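Local coordinates for protein alginate lyase (Aplysia kurodai, PDB 5GMT) that probably cleaves alginate by beta-elimination at its glycosidic bonds, with specificity for polymannuronate, as a member of polysaccharide lyase family 14, at residues S138-W143 with S245-G250. Residues are numbered along the deposited sequence; the frame is centred on the assembly and turned at random.
Sequences SLRLMW and STFFGG
Arg140 and Trp143 reach from strand 136-143 to strand 238-247 and the loop that follows it, bridging two strands of one antiparallel sheet in the two-sheet beta-sandwich (jelly roll) of this lyase family. Strand 110-118 runs between them, antiparallel to each, so the two segments point roughly the same way; the axes of the two short strand segments come within 8.3 Å, and they meet mainly through side chains, some of them against backbone carbonyls. Leu139 and Leu141 pack on strand 191-199 of the other sheet, which puts Arg140 and Met142 on the face turned away from the sandwich core, probably the side of the substrate cleft.

The polar link is a single hydrogen bond from Arg140 NH1 to Ser245 OG, 3.1 Å long and nearly straight at 163°. The hydroxyl lies in the guanidinium plane, at its edge, and a close van der Waals contact accompanies it: Arg140 CD sits 3.4 Å from Ser245 CB. The arginine chain bends at chi3 (-72°) to bring NH1 to the hydroxyl. The ring of Phe247 also approaches NH1, its CZ 4.2 Å off. Replacing Arg140 with a leucine would probably leave Ser245 OG without this donor and loosen the contact at Ser245 CB and beside the Phe247 ring.

Two residues further along the strand, Met142 CE closes to 4.0 Å of Gly249 O, a carbonyl that also accepts a hydrogen bond from Lys111 NZ.

The aromatic part belongs to Trp143, whose indole comes edge-on to Phe248 in a T-shaped pair, planes at 76°. Phe106 O receives the indole NE1 hydrogen bond. On its benzo edge, CZ3 meets Thr246 OG1, itself hydrogen-bonded to Tyr63 OH and Lys111 O. At the heart of the T, Trp143 CZ2 stands 3.5 Å above the plane of the Phe248 ring, directly over its centre.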
ATOM      1  N   SER A 138      -4.979  -7.087   3.930  1.00  5.92           N
ATOM      2  CA  SER A 138      -4.255  -5.869   3.583  1.00  4.77           C
ATOM      3  C   SER A 138      -3.600  -6.030   2.230  1.00  7.49           C
ATOM      4  O   SER A 138      -3.126  -7.117   1.887  1.00  6.42           O
ATOM      5  CB  SER A 138      -3.223  -5.507   4.659  1.00  7.50           C
ATOM      6  OG  SER A 138      -2.168  -6.447   4.728  1.00  7.68           O
ATOM      7  N   LEU A 139      -3.581  -4.939   1.468  1.00  5.99           N
ATOM      8  CA  LEU A 139      -3.152  -4.988   0.085  1.00  5.86           C
ATOM      9  C   LEU A 139      -2.169  -3.870  -0.225  1.00  9.09           C
ATOM     10  O   LEU A 139      -2.341  -3.126  -1.191  1.00  8.14           O
ATOM     11  CB  LEU A 139      -4.364  -4.909  -0.851  1.00  6.19           C
ATOM     12  CG  LEU A 139      -5.410  -6.019  -0.648  1.00  7.74           C
ATOM     13  CD1 LEU A 139      -6.740  -5.697  -1.357  1.00  6.20           C
ATOM     14  CD2 LEU A 139      -4.868  -7.393  -1.080  1.00  6.07           C
ATOM     15  N   ARG A 140      -1.148  -3.745   0.612  1.00  6.11           N
ATOM     16  CA  ARG A 140      -0.014  -2.870   0.304  1.00  3.34           C
ATOM     17  C   ARG A 140       0.696  -3.280  -0.990  1.00  5.53           C
ATOM     18  O   ARG A 140       0.517  -4.386  -1.499  1.00  5.82           O
ATOM     19  CB  ARG A 140       0.989  -2.883   1.453  1.00  6.00           C
ATOM     20  CG  ARG A 140       0.449  -2.293   2.738  1.00  5.45           C
ATOM     21  CD  ARG A 140       1.446  -2.493   3.850  1.00  9.30           C
ATOM     22  NE  ARG A 140       1.519  -3.893   4.279  1.00  5.95           N
ATOM     23  CZ  ARG A 140       2.283  -4.343   5.265  1.00  7.98           C
ATOM     24  NH1 ARG A 140       3.056  -3.508   5.961  1.00  7.94           N
ATOM     25  NH2 ARG A 140       2.272  -5.641   5.556  1.00  7.75           N
ATOM     26  N   LEU A 141       1.482  -2.355  -1.532  1.00  4.85           N
ATOM     27  CA  LEU A 141       2.407  -2.680  -2.612  1.00  7.28           C
ATOM     28  C   LEU A 141       3.779  -2.877  -1.990  1.00  6.77           C
ATOM     29  O   LEU A 141       4.014  -2.481  -0.843  1.00  5.15           O
ATOM     30  CB  LEU A 141       2.430  -1.576  -3.677  1.00  7.23           C
ATOM     31  CG  LEU A 141       1.371  -1.581  -4.790  1.00  7.42           C
ATOM     32  CD1 LEU A 141      -0.024  -1.508  -4.209  1.00 11.48           C
ATOM     33  CD2 LEU A 141       1.605  -0.402  -5.745  1.00  7.26           C
ATOM     34  N   MET A 142       4.681  -3.517  -2.720  1.00  8.41           N
ATOM     35  CA  MET A 142       6.073  -3.557  -2.300  1.00  5.64           C
ATOM     36  C   MET A 142       6.953  -3.256  -3.488  1.00  8.41           C
ATOM     37  O   MET A 142       6.551  -3.497  -4.624  1.00  7.74           O
ATOM     38  CB  MET A 142       6.453  -4.919  -1.706  1.00  8.72           C
ATOM     39  CG  MET A 142       6.203  -5.045  -0.208  1.00  7.31           C
ATOM     40  SD  MET A 142       7.046  -6.469   0.531  1.00  7.19           S
ATOM     41  CE  MET A 142       8.765  -6.026   0.303  1.00  8.10           C
ATOM     42  N   TRP A 143       8.132  -2.697  -3.236  1.00  7.69           N
ATOM     43  CA  TRP A 143       9.184  -2.765  -4.243  1.00  8.24           C
ATOM     44  C   TRP A 143      10.092  -3.913  -3.854  1.00 10.86           C
ATOM     45  O   TRP A 143      10.023  -4.439  -2.735  1.00  7.60           O
ATOM     46  CB  TRP A 143       9.968  -1.447  -4.378  1.00  6.56           C
ATOM     47  CG  TRP A 143      10.908  -1.118  -3.244  1.00  7.61           C
ATOM     48  CD1 TRP A 143      12.196  -1.565  -3.073  1.00  7.33           C
ATOM     49  CD2 TRP A 143      10.640  -0.247  -2.142  1.00  9.47           C
ATOM     50  NE1 TRP A 143      12.731  -1.038  -1.920  1.00  8.05           N
ATOM     51  CE2 TRP A 143      11.799  -0.218  -1.334  1.00  8.55           C
ATOM     52  CE3 TRP A 143       9.527   0.512  -1.755  1.00  8.49           C
ATOM     53  CZ2 TRP A 143      11.875   0.534  -0.161  1.00 10.55           C
ATOM     54  CZ3 TRP A 143       9.610   1.267  -0.592  1.00 10.24           C
ATOM     55  CH2 TRP A 143      10.775   1.267   0.193  1.00  9.45           C
ATOM     56  N   SER A 245       2.011   2.718   4.470  1.00  5.22           N
ATOM     57  CA  SER A 245       3.050   1.870   5.032  1.00  5.79           C
ATOM     58  C   SER A 245       4.270   1.968   4.135  1.00  6.39           C
ATOM     59  O   SER A 245       4.175   1.662   2.964  1.00  6.62           O
ATOM     60  CB  SER A 245       2.549   0.427   5.118  1.00  5.09           C
ATOM     61  OG  SER A 245       3.489  -0.427   5.726  1.00  7.91           O
ATOM     62  N   THR A 246       5.403   2.412   4.666  1.00  5.90           N
ATOM     63  CA  THR A 246       6.614   2.441   3.853  1.00  4.07           C
ATOM     64  C   THR A 246       7.863   2.410   4.747  1.00  6.48           C
ATOM     65  O   THR A 246       8.001   3.170   5.719  1.00  6.10           O
ATOM     66  CB  THR A 246       6.623   3.679   2.891  1.00  4.42           C
ATOM     67  OG1 THR A 246       7.660   3.533   1.908  1.00  7.31           O
ATOM     68  CG2 THR A 246       6.799   4.999   3.655  1.00  7.48           C
ATOM     69  N   PHE A 247       8.740   1.473   4.408  1.00  5.69           N
ATOM     70  CA  PHE A 247       9.969   1.191   5.127  1.00  7.80           C
ATOM     71  C   PHE A 247      10.670   0.110   4.320  1.00 10.16           C
ATOM     72  O   PHE A 247      10.026  -0.568   3.517  1.00  6.01           O
ATOM     73  CB  PHE A 247       9.697   0.721   6.560  1.00  5.84           C
ATOM     74  CG  PHE A 247       8.768  -0.459   6.650  1.00  5.64           C
ATOM     75  CD1 PHE A 247       7.405  -0.272   6.854  1.00  6.57           C
ATOM     76  CD2 PHE A 247       9.256  -1.751   6.534  1.00  7.32           C
ATOM     77  CE1 PHE A 247       6.544  -1.361   6.941  1.00  9.03           C
ATOM     78  CE2 PHE A 247       8.412  -2.836   6.626  1.00  6.55           C
ATOM     79  CZ  PHE A 247       7.051  -2.643   6.834  1.00  7.42           C
ATOM     80  N   PHE A 248      11.976  -0.036   4.513  1.00  6.96           N
ATOM     81  CA  PHE A 248      12.716  -1.123   3.874  1.00  7.54           C
ATOM     82  C   PHE A 248      12.510  -2.418   4.659  1.00  7.44           C
ATOM     83  O   PHE A 248      12.479  -2.408   5.895  1.00  8.02           O
ATOM     84  CB  PHE A 248      14.213  -0.783   3.783  1.00  8.53           C
ATOM     85  CG  PHE A 248      14.556   0.148   2.657  1.00  9.13           C
ATOM     86  CD1 PHE A 248      14.201   1.492   2.715  1.00  8.93           C
ATOM     87  CD2 PHE A 248      15.240  -0.317   1.541  1.00  7.74           C
ATOM     88  CE1 PHE A 248      14.515   2.356   1.671  1.00  8.32           C
ATOM     89  CE2 PHE A 248      15.558   0.536   0.499  1.00  9.48           C
ATOM     90  CZ  PHE A 248      15.190   1.876   0.563  1.00  9.41           C
ATOM     91  N   GLY A 249      12.353  -3.531   3.944  1.00  9.37           N
ATOM     92  CA  GLY A 249      12.254  -4.824   4.598  1.00 11.48           C
ATOM     93  C   GLY A 249      10.874  -5.450   4.513  1.00 13.77           C
ATOM     94  O   GLY A 249       9.945  -4.831   3.984  1.00 10.30           O
ATOM     95  N   GLY A 250      10.738  -6.683   5.001  1.00 13.45           N
ATOM     96  CA  GLY A 250      11.852  -7.465   5.513  1.00 13.20           C
ATOM     97  C   GLY A 250      12.185  -7.199   6.967  1.00 20.57           C
ATOM     98  O   GLY A 250      11.966  -6.099   7.477  1.00 22.23           O
TER